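Local coordinates for protein putative modulator of DNA gyrase (Bacteroides thetaiotaomicron, PDB 1VPB) that is probably a metallopeptidase of the U62 (PmbA/TldD) family, although it was named a putative modulator of DNA gyrase, at residues W24-A29 with Q35-L40; K127-K132 with D168-A173; N179-E184 with R307-E312; A271-N276 with A337-V342. All blocks are in the same frame, centred on the assembly; numbering follows the deposited sequence.

Contact 1 (W24-A29 with Q35-L40); sequences WAMDYA and QAAKVL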
loop_
_atom_site.group_PDB
_atom_site.type_symbol
_atom_site.label_atom_id
_atom_site.label_comp_id
_atom_site.label_asym_id
_atom_site.label_seq_id
_atom_site.Cartn_x
_atom_site.Cartn_y
_atom_site.Cartn_z
ATOM N N TRP A 24 9.918 2.086 -31.891
ATOM C CA TRP A 24 9.007 3.033 -32.566
ATOM C C TRP A 24 8.629 4.158 -31.585
ATOM O O TRP A 24 8.724 5.339 -31.934
ATOM C CB TRP A 24 7.769 2.317 -33.050
ATOM C CG TRP A 24 6.726 3.306 -33.498
ATOM C CD1 TRP A 24 6.588 3.841 -34.737
ATOM C CD2 TRP A 24 5.733 3.928 -32.675
ATOM N NE1 TRP A 24 5.563 4.756 -34.748
ATOM C CE2 TRP A 24 5.001 4.807 -33.497
ATOM C CE3 TRP A 24 5.349 3.781 -31.340
ATOM C CZ2 TRP A 24 3.945 5.580 -33.013
ATOM C CZ3 TRP A 24 4.297 4.535 -30.863
ATOM C CH2 TRP A 24 3.610 5.434 -31.695
ATOM N N ALA A 25 8.343 3.796 -30.336
ATOM C CA ALA A 25 7.955 4.780 -29.317
ATOM C C ALA A 25 9.091 5.730 -29.014
ATOM O O ALA A 25 8.859 6.932 -28.880
ATOM C CB ALA A 25 7.445 4.114 -28.046
ATOM N N MET A 26 10.327 5.200 -28.912
ATOM C CA MET A 26 11.504 6.046 -28.712
ATOM C C MET A 26 11.613 7.070 -29.848
ATOM O O MET A 26 11.797 8.279 -29.651
ATOM C CB MET A 26 12.757 5.165 -28.642
ATOM C CG MET A 26 14.016 5.930 -28.635
ATOM S SD MET A 26 14.228 6.900 -27.138
ATOM C CE MET A 26 14.861 5.575 -26.149
ATOM N N ASP A 27 11.573 6.550 -31.076
ATOM C CA ASP A 27 11.728 7.384 -32.262
ATOM C C ASP A 27 10.629 8.453 -32.301
ATOM O O ASP A 27 10.927 9.614 -32.605
ATOM C CB ASP A 27 11.736 6.496 -33.511
ATOM C CG ASP A 27 11.752 7.290 -34.783
ATOM O OD1 ASP A 27 12.844 7.806 -35.117
ATOM O OD2 ASP A 27 10.724 7.442 -35.482
ATOM N N TYR A 28 9.415 8.067 -31.992
ATOM C CA TYR A 28 8.270 8.993 -32.030
ATOM C C TYR A 28 8.507 10.101 -31.010
ATOM O O TYR A 28 8.331 11.308 -31.308
ATOM C CB TYR A 28 6.970 8.248 -31.746
ATOM C CG TYR A 28 5.762 9.157 -31.929
ATOM C CD1 TYR A 28 5.215 9.400 -33.192
ATOM C CD2 TYR A 28 5.252 9.837 -30.837
ATOM C CE1 TYR A 28 4.139 10.281 -33.346
ATOM C CE2 TYR A 28 4.193 10.693 -30.974
ATOM C CZ TYR A 28 3.652 10.922 -32.230
ATOM O OH TYR A 28 2.607 11.839 -32.269
ATOM N N ALA A 29 8.897 9.726 -29.792
ATOM C CA ALA A 29 9.175 10.755 -28.778
ATOM C C ALA A 29 10.270 11.750 -29.226
ATOM O O ALA A 29 10.180 12.970 -29.023
ATOM C CB ALA A 29 9.587 10.068 -27.437
ATOM N N GLN A 35 14.380 16.016 -26.599
ATOM C CA GLN A 35 15.847 16.068 -26.862
ATOM C C GLN A 35 16.394 14.690 -26.459
ATOM O O GLN A 35 17.393 14.234 -26.994
ATOM C CB GLN A 35 16.566 17.139 -26.140
ATOM C CG GLN A 35 16.368 18.497 -26.685
ATOM C CD GLN A 35 15.075 19.147 -26.215
ATOM O OE1 GLN A 35 14.429 18.665 -25.246
ATOM N NE2 GLN A 35 14.633 20.210 -26.938
ATOM N N ALA A 36 15.733 14.024 -25.498
ATOM C CA ALA A 36 16.192 12.729 -25.003
ATOM C C ALA A 36 14.988 11.992 -24.429
ATOM O O ALA A 36 13.990 12.592 -24.064
ATOM C CB ALA A 36 17.238 12.873 -23.984
ATOM N N ALA A 37 15.082 10.664 -24.385
ATOM C CA ALA A 37 14.009 9.854 -23.802
ATOM C C ALA A 37 14.571 8.514 -23.312
ATOM O O ALA A 37 15.614 8.064 -23.783
ATOM C CB ALA A 37 12.933 9.603 -24.768
ATOM N N LYS A 38 13.812 7.915 -22.402
ATOM C CA LYS A 38 14.050 6.519 -21.940
ATOM C C LYS A 38 12.734 5.816 -22.183
ATOM O O LYS A 38 11.661 6.392 -21.932
ATOM C CB LYS A 38 14.456 6.528 -20.478
ATOM C CG LYS A 38 15.675 7.277 -20.096
ATOM C CD LYS A 38 15.866 7.292 -18.656
ATOM C CE LYS A 38 17.120 8.035 -18.225
ATOM N NZ LYS A 38 17.007 8.315 -16.732
ATOM N N VAL A 39 12.781 4.545 -22.645
ATOM C CA VAL A 39 11.596 3.749 -22.858
ATOM C C VAL A 39 11.824 2.398 -22.159
ATOM O O VAL A 39 12.891 1.844 -22.258
ATOM C CB VAL A 39 11.320 3.528 -24.371
ATOM C CG1 VAL A 39 10.171 2.603 -24.588
ATOM C CG2 VAL A 39 11.090 4.896 -25.098
ATOM N N LEU A 40 10.827 1.992 -21.431
ATOM C CA LEU A 40 10.733 0.625 -20.865
ATOM C C LEU A 40 9.522 -0.068 -21.393
ATOM O O LEU A 40 8.407 0.400 -21.273
ATOM C CB LEU A 40 10.704 0.708 -19.384
ATOM C CG LEU A 40 10.302 -0.559 -18.609
ATOM C CD1 LEU A 40 11.508 -1.460 -18.646
ATOM C CD2 LEU A 40 9.872 -0.203 -17.227
#
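M26 and V39 lie obliquely across each other, the methionine chain running over the CG2 branch of the valine. That methyl reaches past the side chain to the helix backbone, with V39 CG2 3.8 Å from M26 CA, and M26 CB is at nearly the same distance. Beyond CB the methionine chain, its CG anti to the backbone N (chi1 172°), bends at chi2 and chi3 and brings the thioether to A37. M26 SD rests 3.8 Å from A37 CB, while M26 CE comes to 3.5 Å from the carbonyl O of A37. One turn further along the helix, A29 CB faces A37 CB at 4.3 Å, methyl against methyl. Helix 16-31 here packs on one face of the antiparallel sheet; its segment 24-29 runs nearly antiparallel to segment 36-40, the axes 8.4 Å apart at 159°, and a short connection joins the two. A37 and V39 point toward the helix, whereas K38 between them points away and gives its NZ to the hydroxyl of Y72. Q35 and A36 both face Y72, a classic beta bulge. L176 of strand 159-177 and S178 just after it also touch M26, and L67 lies against both A25 and V39.

Contact 2 (K127-K132 with D168-A173); sequences KLYDAK and DGEDFA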
loop_
_atom_site.group_PDB
_atom_site.type_symbol
_atom_site.label_atom_id
_atom_site.label_comp_id
_atom_site.label_asym_id
_atom_site.label_seq_id
_atom_site.Cartn_x
_atom_site.Cartn_y
_atom_site.Cartn_z
ATOM N N LYS A 127 21.303 -16.314 -15.376
ATOM C CA LYS A 127 20.455 -17.506 -15.214
ATOM C C LYS A 127 19.345 -17.264 -14.195
ATOM O O LYS A 127 19.146 -18.051 -13.262
ATOM C CB LYS A 127 21.308 -18.714 -14.776
ATOM C CG LYS A 127 22.274 -19.106 -15.889
ATOM C CD LYS A 127 23.033 -20.364 -15.583
ATOM C CE LYS A 127 23.975 -20.674 -16.725
ATOM N NZ LYS A 127 24.822 -21.903 -16.402
ATOM N N LEU A 128 18.660 -16.129 -14.337
ATOM C CA LEU A 128 17.674 -15.761 -13.327
ATOM C C LEU A 128 16.261 -16.174 -13.722
ATOM O O LEU A 128 15.294 -15.915 -12.968
ATOM C CB LEU A 128 17.704 -14.248 -13.105
ATOM C CG LEU A 128 19.091 -13.675 -12.767
ATOM C CD1 LEU A 128 19.035 -12.155 -12.810
ATOM C CD2 LEU A 128 19.543 -14.135 -11.480
ATOM N N TYR A 129 16.135 -16.825 -14.878
ATOM C CA TYR A 129 14.869 -17.266 -15.409
ATOM C C TYR A 129 14.829 -18.801 -15.530
ATOM O O TYR A 129 15.615 -19.375 -16.282
ATOM C CB TYR A 129 14.594 -16.651 -16.793
ATOM C CG TYR A 129 13.197 -16.923 -17.326
ATOM C CD1 TYR A 129 12.846 -18.149 -17.882
ATOM C CD2 TYR A 129 12.178 -15.963 -17.234
ATOM C CE1 TYR A 129 11.568 -18.397 -18.319
ATOM C CE2 TYR A 129 10.884 -16.231 -17.661
ATOM C CZ TYR A 129 10.578 -17.438 -18.217
ATOM O OH TYR A 129 9.266 -17.719 -18.662
ATOM N N ASP A 130 13.882 -19.412 -14.832
ATOM C CA ASP A 130 13.637 -20.876 -14.880
ATOM C C ASP A 130 12.878 -21.226 -16.149
ATOM O O ASP A 130 11.689 -20.960 -16.320
ATOM C CB ASP A 130 12.876 -21.240 -13.620
ATOM C CG ASP A 130 12.543 -22.691 -13.526
ATOM O OD1 ASP A 130 13.046 -23.463 -14.396
ATOM O OD2 ASP A 130 11.809 -23.116 -12.613
ATOM N N ALA A 131 13.566 -21.886 -17.083
ATOM C CA ALA A 131 12.951 -22.218 -18.354
ATOM C C ALA A 131 11.728 -23.152 -18.243
ATOM O O ALA A 131 10.906 -23.200 -19.160
ATOM C CB ALA A 131 13.996 -22.899 -19.203
ATOM N N LYS A 132 11.654 -23.887 -17.151
ATOM C CA LYS A 132 10.489 -24.732 -16.833
ATOM C C LYS A 132 9.195 -23.961 -16.526
ATOM O O LYS A 132 8.102 -24.531 -16.525
ATOM C CB LYS A 132 10.817 -25.657 -15.702
ATOM C CG LYS A 132 12.021 -26.585 -16.010
ATOM C CD LYS A 132 12.391 -27.572 -14.880
ATOM C CE LYS A 132 13.567 -28.522 -15.262
ATOM N NZ LYS A 132 14.523 -28.884 -14.099
ATOM N N ASP A 168 3.797 -17.451 -7.775
ATOM C CA ASP A 168 4.894 -17.394 -8.699
ATOM C C ASP A 168 4.756 -16.214 -9.647
ATOM O O ASP A 168 3.745 -15.507 -9.662
ATOM C CB ASP A 168 5.098 -18.716 -9.449
ATOM C CG ASP A 168 4.007 -19.035 -10.489
ATOM O OD1 ASP A 168 3.475 -18.072 -11.136
ATOM O OD2 ASP A 168 3.699 -20.236 -10.688
ATOM N N GLY A 169 5.802 -15.975 -10.401
ATOM C CA GLY A 169 5.767 -14.977 -11.471
ATOM C C GLY A 169 6.920 -15.028 -12.421
ATOM O O GLY A 169 7.959 -15.665 -12.141
ATOM N N GLU A 170 6.750 -14.381 -13.558
ATOM C CA GLU A 170 7.821 -14.145 -14.492
ATOM C C GLU A 170 7.785 -12.657 -14.836
ATOM O O GLU A 170 6.704 -12.074 -14.893
ATOM C CB GLU A 170 7.686 -15.004 -15.742
ATOM C CG GLU A 170 6.378 -14.824 -16.457
ATOM C CD GLU A 170 6.187 -15.637 -17.736
ATOM O OE1 GLU A 170 7.128 -16.210 -18.276
ATOM O OE2 GLU A 170 5.041 -15.627 -18.220
ATOM N N ASP A 171 8.941 -12.090 -15.088
ATOM C CA ASP A 171 9.105 -10.651 -15.347
ATOM C C ASP A 171 10.088 -10.497 -16.462
ATOM O O ASP A 171 11.137 -11.148 -16.480
ATOM C CB ASP A 171 9.581 -9.945 -14.109
ATOM C CG ASP A 171 8.547 -9.904 -13.050
ATOM O OD1 ASP A 171 7.685 -9.011 -13.129
ATOM O OD2 ASP A 171 8.566 -10.658 -12.090
ATOM N N PHE A 172 9.740 -9.641 -17.412
ATOM C CA PHE A 172 10.576 -9.271 -18.557
ATOM C C PHE A 172 10.643 -7.771 -18.685
ATOM O O PHE A 172 9.648 -7.073 -18.443
ATOM C CB PHE A 172 9.990 -9.776 -19.856
ATOM C CG PHE A 172 9.780 -11.296 -19.896
ATOM C CD1 PHE A 172 8.624 -11.863 -19.406
ATOM C CD2 PHE A 172 10.754 -12.140 -20.433
ATOM C CE1 PHE A 172 8.435 -13.248 -19.424
ATOM C CE2 PHE A 172 10.561 -13.534 -20.426
ATOM C CZ PHE A 172 9.416 -14.051 -19.915
ATOM N N ALA A 173 11.791 -7.285 -19.089
ATOM C CA ALA A 173 11.979 -5.822 -19.312
ATOM C C ALA A 173 12.898 -5.610 -20.444
ATOM O O ALA A 173 13.937 -6.278 -20.526
ATOM C CB ALA A 173 12.529 -5.171 -18.095
#
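A chi1 of -172° carries the Y129 ring away from its own backbone N and out of the loop 127-132 toward the strand. E170 meets it from the strand: its CG sits between the backbone N and the carbonyl carbon (chi1 56°), and the extended chain beyond carries the carboxylate to the phenol. Y129 OH donates to E170 OE1 at 2.6 Å, a short bond that meets the oxygen nearly along its C-O axis. The acceptor lies at the edge of the tyrosine ring, near its plane. Further back, E170 CB packs 3.9 Å from Y129 CE2. The same ring carbon also meets F172, whose CZ approaches to 3.5 Å; the two rings are oblique, with centroids 5.5 Å apart and planes at 42°. E170 and F172, two residues apart on segment 168-173 of strand 159-177, thus both reach the one tyrosine, and the loop is also tied to the neighbouring strand 181-198 by backbone bonding between L128 and T188. Next to Y129 in the chain, D130 OD1 accepts from the backbone N of K132 in an Asx turn. A phenylalanine in place of Y129 would probably keep much of the ring packing on F172 but leave E170 OE1 without its hydroxyl donor. The other carboxylate oxygen, E170 OE2, bonds to the hydroxyl of S45 on the adjacent strand 36-52, so both oxygens are engaged. Hydroxyls on both would probably help to stabilise a charged glutamate and fix its rotation, in a contact near the protein surface.

Contact 3 (N179-E184 with R307-E312); sequences NGFEGE and RYFDNE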
loop_
_atom_site.group_PDB
_atom_site.type_symbol
_atom_site.label_atom_id
_atom_site.label_comp_id
_atom_site.label_asym_id
_atom_site.label_seq_id
_atom_site.Cartn_x
_atom_site.Cartn_y
_atom_site.Cartn_z
ATOM N N ASN A 179 20.641 8.001 -25.897
ATOM C CA ASN A 179 22.068 8.229 -26.116
ATOM C C ASN A 179 22.854 6.888 -26.168
ATOM O O ASN A 179 24.081 6.908 -25.975
ATOM C CB ASN A 179 22.661 9.193 -25.124
ATOM C CG ASN A 179 22.715 8.642 -23.712
ATOM O OD1 ASN A 179 22.031 7.649 -23.449
ATOM N ND2 ASN A 179 23.565 9.253 -22.854
ATOM N N GLY A 180 22.164 5.817 -26.469
ATOM C CA GLY A 180 22.823 4.595 -26.942
ATOM C C GLY A 180 22.844 3.461 -25.933
ATOM O O GLY A 180 23.822 2.724 -25.807
ATOM N N PHE A 181 21.739 3.256 -25.259
ATOM C CA PHE A 181 21.568 2.067 -24.425
ATOM C C PHE A 181 20.431 1.172 -24.908
ATOM O O PHE A 181 19.342 1.658 -25.241
ATOM C CB PHE A 181 21.353 2.415 -22.976
ATOM C CG PHE A 181 21.301 1.172 -22.083
ATOM C CD1 PHE A 181 22.476 0.428 -21.880
ATOM C CD2 PHE A 181 20.139 0.716 -21.555
ATOM C CE1 PHE A 181 22.423 -0.749 -21.104
ATOM C CE2 PHE A 181 20.062 -0.463 -20.777
ATOM C CZ PHE A 181 21.221 -1.216 -20.594
ATOM N N GLU A 182 20.676 -0.160 -24.964
ATOM C CA GLU A 182 19.659 -1.134 -25.156
ATOM C C GLU A 182 19.957 -2.303 -24.208
ATOM O O GLU A 182 21.110 -2.807 -24.180
ATOM C CB GLU A 182 19.661 -1.634 -26.628
ATOM C CG GLU A 182 18.698 -2.748 -26.898
ATOM C CD GLU A 182 18.846 -3.358 -28.271
ATOM O OE1 GLU A 182 20.016 -3.408 -28.731
ATOM O OE2 GLU A 182 17.821 -3.794 -28.836
ATOM N N GLY A 183 18.981 -2.696 -23.436
ATOM C CA GLY A 183 19.160 -3.786 -22.464
ATOM C C GLY A 183 17.933 -4.580 -22.215
ATOM O O GLY A 183 16.826 -4.105 -22.398
ATOM N N GLU A 184 18.105 -5.834 -21.781
ATOM C CA GLU A 184 16.943 -6.619 -21.467
ATOM C C GLU A 184 17.233 -7.581 -20.341
ATOM O O GLU A 184 18.403 -7.969 -20.113
ATOM C CB GLU A 184 16.363 -7.335 -22.641
ATOM C CG GLU A 184 17.133 -8.423 -23.245
ATOM C CD GLU A 184 16.324 -9.066 -24.387
ATOM O OE1 GLU A 184 15.159 -9.505 -24.216
ATOM O OE2 GLU A 184 16.881 -9.067 -25.451
ATOM N N ARG A 307 21.895 -8.266 -11.232
ATOM C CA ARG A 307 21.641 -7.451 -12.431
ATOM C C ARG A 307 22.898 -6.789 -12.945
ATOM O O ARG A 307 23.806 -6.470 -12.176
ATOM C CB ARG A 307 20.565 -6.389 -12.130
ATOM C CG ARG A 307 20.938 -5.445 -11.058
ATOM C CD ARG A 307 19.886 -4.360 -10.817
ATOM N NE ARG A 307 20.304 -3.492 -9.707
ATOM C CZ ARG A 307 19.742 -2.325 -9.415
ATOM N NH1 ARG A 307 18.710 -1.847 -10.116
ATOM N NH2 ARG A 307 20.182 -1.660 -8.384
ATOM N N TYR A 308 22.968 -6.646 -14.278
ATOM C CA TYR A 308 24.116 -5.978 -14.881
ATOM C C TYR A 308 23.984 -4.455 -15.066
ATOM O O TYR A 308 24.947 -3.803 -15.363
ATOM C CB TYR A 308 24.427 -6.614 -16.231
ATOM C CG TYR A 308 25.101 -7.988 -16.097
ATOM C CD1 TYR A 308 26.154 -8.149 -15.225
ATOM C CD2 TYR A 308 24.631 -9.096 -16.808
ATOM C CE1 TYR A 308 26.769 -9.393 -15.091
ATOM C CE2 TYR A 308 25.252 -10.367 -16.680
ATOM C CZ TYR A 308 26.340 -10.479 -15.809
ATOM O OH TYR A 308 26.974 -11.725 -15.653
ATOM N N PHE A 309 22.769 -3.947 -14.883
ATOM C CA PHE A 309 22.563 -2.502 -14.981
ATOM C C PHE A 309 21.383 -2.086 -14.115
ATOM O O PHE A 309 20.499 -2.884 -13.843
ATOM C CB PHE A 309 22.360 -2.046 -16.438
ATOM C CG PHE A 309 21.384 -2.851 -17.204
ATOM C CD1 PHE A 309 21.795 -3.995 -17.923
ATOM C CD2 PHE A 309 20.052 -2.466 -17.275
ATOM C CE1 PHE A 309 20.907 -4.715 -18.646
ATOM C CE2 PHE A 309 19.162 -3.198 -18.024
ATOM C CZ PHE A 309 19.606 -4.359 -18.673
ATOM N N ASP A 310 21.366 -0.809 -13.737
ATOM C CA ASP A 310 20.192 -0.277 -13.062
ATOM C C ASP A 310 19.232 0.324 -14.054
ATOM O O ASP A 310 19.413 0.226 -15.284
ATOM C CB ASP A 310 20.596 0.696 -11.968
ATOM C CG ASP A 310 21.097 2.049 -12.476
ATOM O OD1 ASP A 310 21.171 2.320 -13.721
ATOM O OD2 ASP A 310 21.395 2.931 -11.614
ATOM N N ASN A 311 18.183 0.989 -13.545
ATOM C CA ASN A 311 17.209 1.553 -14.506
ATOM C C ASN A 311 17.639 2.749 -15.363
ATOM O O ASN A 311 16.901 3.152 -16.288
ATOM C CB ASN A 311 15.909 1.829 -13.716
ATOM C CG ASN A 311 15.224 0.540 -13.242
ATOM O OD1 ASN A 311 15.677 -0.600 -13.533
ATOM N ND2 ASN A 311 14.087 0.705 -12.526
ATOM N N GLU A 312 18.808 3.327 -15.101
ATOM C CA GLU A 312 19.392 4.374 -15.856
ATOM C C GLU A 312 20.414 3.799 -16.876
ATOM O O GLU A 312 21.141 4.587 -17.463
ATOM C CB GLU A 312 20.232 5.340 -14.963
ATOM C CG GLU A 312 19.603 6.090 -13.845
ATOM C CD GLU A 312 20.395 7.365 -13.608
ATOM O OE1 GLU A 312 21.456 7.373 -12.942
ATOM O OE2 GLU A 312 19.970 8.357 -14.164
#
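One face of the F309 ring receives the edge of F181: F181 CZ stands 3.6 Å above the plane, over the ring centre, in an edge-to-face pair with centroids 5.0 Å apart and planes at 70°. The carbon nearest to it is F309 CD2, 3.7 Å from F181 CZ, but the other ring carbons around the centre are scarcely farther. At the edge of the F309 ring, near its plane, lies the backbone N of E184, 3.8 Å from F309 CZ. The same CZ meets the backbone of G183 obliquely, 3.9 Å from its CA. F309 gets there through a chi1 of 48°, which places CG between the backbone N and the carbonyl carbon and projects the ring from the loop onto the strand. At G183 a CB would probably run into F309 CZ, consistent with glycine here. Strand 181-198 forms the second arm of a beta hairpin with 159-177, with a G1 bulge in which G180 and F181 both face I177. The phenylalanine pair joins this hairpin to a loop of the C-terminal family region. Just beyond F309, D310 OD1 accepts from the backbone N of E312 at 2.9 Å, met from above the carboxylate plane, in an Asx turn; D310 OD2 bonds to S347. On the strand, E184 starts away from the loop, and its carboxylate forms a salt bridge with K19.

Contact 4 (A271-N276 with A337-V342); sequences ALQQKN and AKKMGV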
loop_
_atom_site.group_PDB
_atom_site.type_symbol
_atom_site.label_atom_id
_atom_site.label_comp_id
_atom_site.label_asym_id
_atom_site.label_seq_id
_atom_site.Cartn_x
_atom_site.Cartn_y
_atom_site.Cartn_z
ATOM N N ALA A 271 18.532 11.067 -0.160
ATOM C CA ALA A 271 18.620 11.386 1.263
ATOM C C ALA A 271 19.785 12.301 1.600
ATOM O O ALA A 271 19.656 13.231 2.404
ATOM C CB ALA A 271 18.676 10.090 2.099
ATOM N N LEU A 272 20.935 12.050 0.972
ATOM C CA LEU A 272 22.130 12.838 1.190
ATOM C C LEU A 272 21.897 14.256 0.655
ATOM O O LEU A 272 22.239 15.240 1.310
ATOM C CB LEU A 272 23.315 12.198 0.469
ATOM C CG LEU A 272 23.693 10.829 1.052
ATOM C CD1 LEU A 272 24.566 10.063 0.076
ATOM C CD2 LEU A 272 24.322 10.954 2.453
ATOM N N GLN A 273 21.266 14.320 -0.508
ATOM C CA GLN A 273 21.075 15.595 -1.217
ATOM C C GLN A 273 20.125 16.462 -0.437
ATOM O O GLN A 273 20.296 17.709 -0.366
ATOM C CB GLN A 273 20.542 15.312 -2.634
ATOM C CG GLN A 273 20.534 16.562 -3.553
ATOM C CD GLN A 273 19.343 17.455 -3.328
ATOM O OE1 GLN A 273 18.244 16.965 -3.056
ATOM N NE2 GLN A 273 19.539 18.770 -3.485
ATOM N N GLN A 274 19.142 15.812 0.171
ATOM C CA GLN A 274 18.120 16.470 0.968
ATOM C C GLN A 274 18.532 16.619 2.422
ATOM O O GLN A 274 17.671 16.899 3.264
ATOM C CB GLN A 274 16.827 15.665 0.895
ATOM C CG GLN A 274 16.242 15.558 -0.484
ATOM C CD GLN A 274 15.228 14.439 -0.603
ATOM O OE1 GLN A 274 14.643 13.999 0.397
ATOM N NE2 GLN A 274 15.024 13.964 -1.823
ATOM N N LYS A 275 19.825 16.443 2.718
ATOM C CA LYS A 275 20.361 16.604 4.064
ATOM C C LYS A 275 19.477 15.946 5.122
ATOM O O LYS A 275 19.219 16.482 6.218
ATOM C CB LYS A 275 20.699 18.077 4.347
ATOM C CG LYS A 275 21.981 18.428 3.600
ATOM C CD LYS A 275 22.246 19.897 3.379
ATOM C CE LYS A 275 23.624 20.043 2.714
ATOM N NZ LYS A 275 23.847 21.413 2.162
ATOM N N ASN A 276 19.035 14.744 4.774
ATOM C CA ASN A 276 18.245 13.867 5.624
ATOM C C ASN A 276 18.876 12.456 5.717
ATOM O O ASN A 276 18.210 11.441 5.467
ATOM C CB ASN A 276 16.837 13.738 5.054
ATOM C CG ASN A 276 15.833 13.209 6.086
ATOM O OD1 ASN A 276 16.038 13.341 7.276
ATOM N ND2 ASN A 276 14.771 12.570 5.614
ATOM N N ALA A 337 23.852 13.057 -8.197
ATOM C CA ALA A 337 25.256 13.367 -8.399
ATOM C C ALA A 337 25.405 14.800 -8.957
ATOM O O ALA A 337 26.185 15.606 -8.440
ATOM C CB ALA A 337 25.941 12.353 -9.315
ATOM N N LYS A 338 24.624 15.117 -9.984
ATOM C CA LYS A 338 24.686 16.459 -10.584
ATOM C C LYS A 338 24.306 17.550 -9.590
ATOM O O LYS A 338 25.007 18.592 -9.502
ATOM C CB LYS A 338 23.813 16.522 -11.841
ATOM C CG LYS A 338 24.092 17.748 -12.710
ATOM C CD LYS A 338 23.602 17.568 -14.087
ATOM C CE LYS A 338 23.668 18.861 -14.920
ATOM N NZ LYS A 338 25.112 19.309 -15.060
ATOM N N LYS A 339 23.277 17.311 -8.793
ATOM C CA LYS A 339 22.839 18.285 -7.809
ATOM C C LYS A 339 23.846 18.543 -6.721
ATOM O O LYS A 339 24.011 19.674 -6.253
ATOM C CB LYS A 339 21.535 17.860 -7.166
ATOM C CG LYS A 339 20.414 17.804 -8.144
ATOM C CD LYS A 339 19.114 17.563 -7.491
ATOM C CE LYS A 339 18.388 18.836 -7.149
ATOM N NZ LYS A 339 17.019 18.438 -6.677
ATOM N N MET A 340 24.525 17.486 -6.314
ATOM C CA MET A 340 25.464 17.576 -5.241
ATOM C C MET A 340 26.846 17.968 -5.702
ATOM O O MET A 340 27.688 18.317 -4.866
ATOM C CB MET A 340 25.522 16.239 -4.502
ATOM C CG MET A 340 24.263 16.001 -3.680
ATOM S SD MET A 340 24.405 14.760 -2.417
ATOM C CE MET A 340 24.312 13.392 -3.478
ATOM N N GLY A 341 27.094 17.880 -6.999
ATOM C CA GLY A 341 28.392 18.145 -7.559
ATOM C C GLY A 341 29.414 17.079 -7.230
ATOM O O GLY A 341 30.572 17.380 -6.934
ATOM N N VAL A 342 28.981 15.814 -7.260
ATOM C CA VAL A 342 29.867 14.709 -6.915
ATOM C C VAL A 342 29.715 13.643 -7.996
ATOM O O VAL A 342 28.885 13.781 -8.897
ATOM C CB VAL A 342 29.543 14.104 -5.575
ATOM C CG1 VAL A 342 29.646 15.122 -4.431
ATOM C CG2 VAL A 342 28.134 13.490 -5.596
#
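Two helix ends meet here, Q273 CA and M340 CA lying 6.3 Å apart, and each helix closes in a Schellman motif, with K275 and G341 as the C-prime residues of positive phi. M340 makes the closer approach: its chain bends at chi3, and SD settles against the last turn of the other helix, 3.6 Å from Q273 CA and 4.0 Å from L272 CB. Its CG meets the aliphatic part of the glutamine, M340 CG to Q273 CG being 3.8 Å, as the two side chains slant across one another. Q273 has CG anti to its backbone N (chi1 -170°) and then turns at chi2, which leads the amide beside the K339 chain. There the contact is with methylenes: Q273 NE2 is 3.8 Å from K339 CE, and K339 CB lies 4.0 Å from Q273 CG. The ammonium of K339 finds its hydrogen-bond partner in the hydroxyl of Y335, one turn back on its own helix. Were Q273 replaced by an alanine, a gap would probably open between the helix ends, taking from M340 CG and the K339 methylenes the chain they pack on. The contact joins the C-terminal ends of helices 269-273 and 334-340 within the C-terminal family region; next to them L272 packs on Y330 and S277, A337 touches P344, and N276 is tied to S384, close to strand 380-382.

Overall arrangement
Contacts 1, 2 and 3 all reach the antiparallel sheet: contact 1 through strand 36-52, contact 2 through its neighbour 159-177, and contact 3 through 181-198, which follows. They meet directly, as L40 packs on A173 and the A173 carbonyl lies against E184; K38 NZ also comes within 3.9 Å of E312 OE2, a long and weak approach. Contact 1 is buried and built of apolar side chains, with no hydrogen bond across it, contact 2 lies near the surface and adds a hydrogen bond to its ring packing, and the partly buried contact 3 relies on aromatic rings. Contact 4, likewise partly buried, stands apart, its nearest atoms about 8 Å from contact 3, and matches sulfur and methylenes between two helix ends.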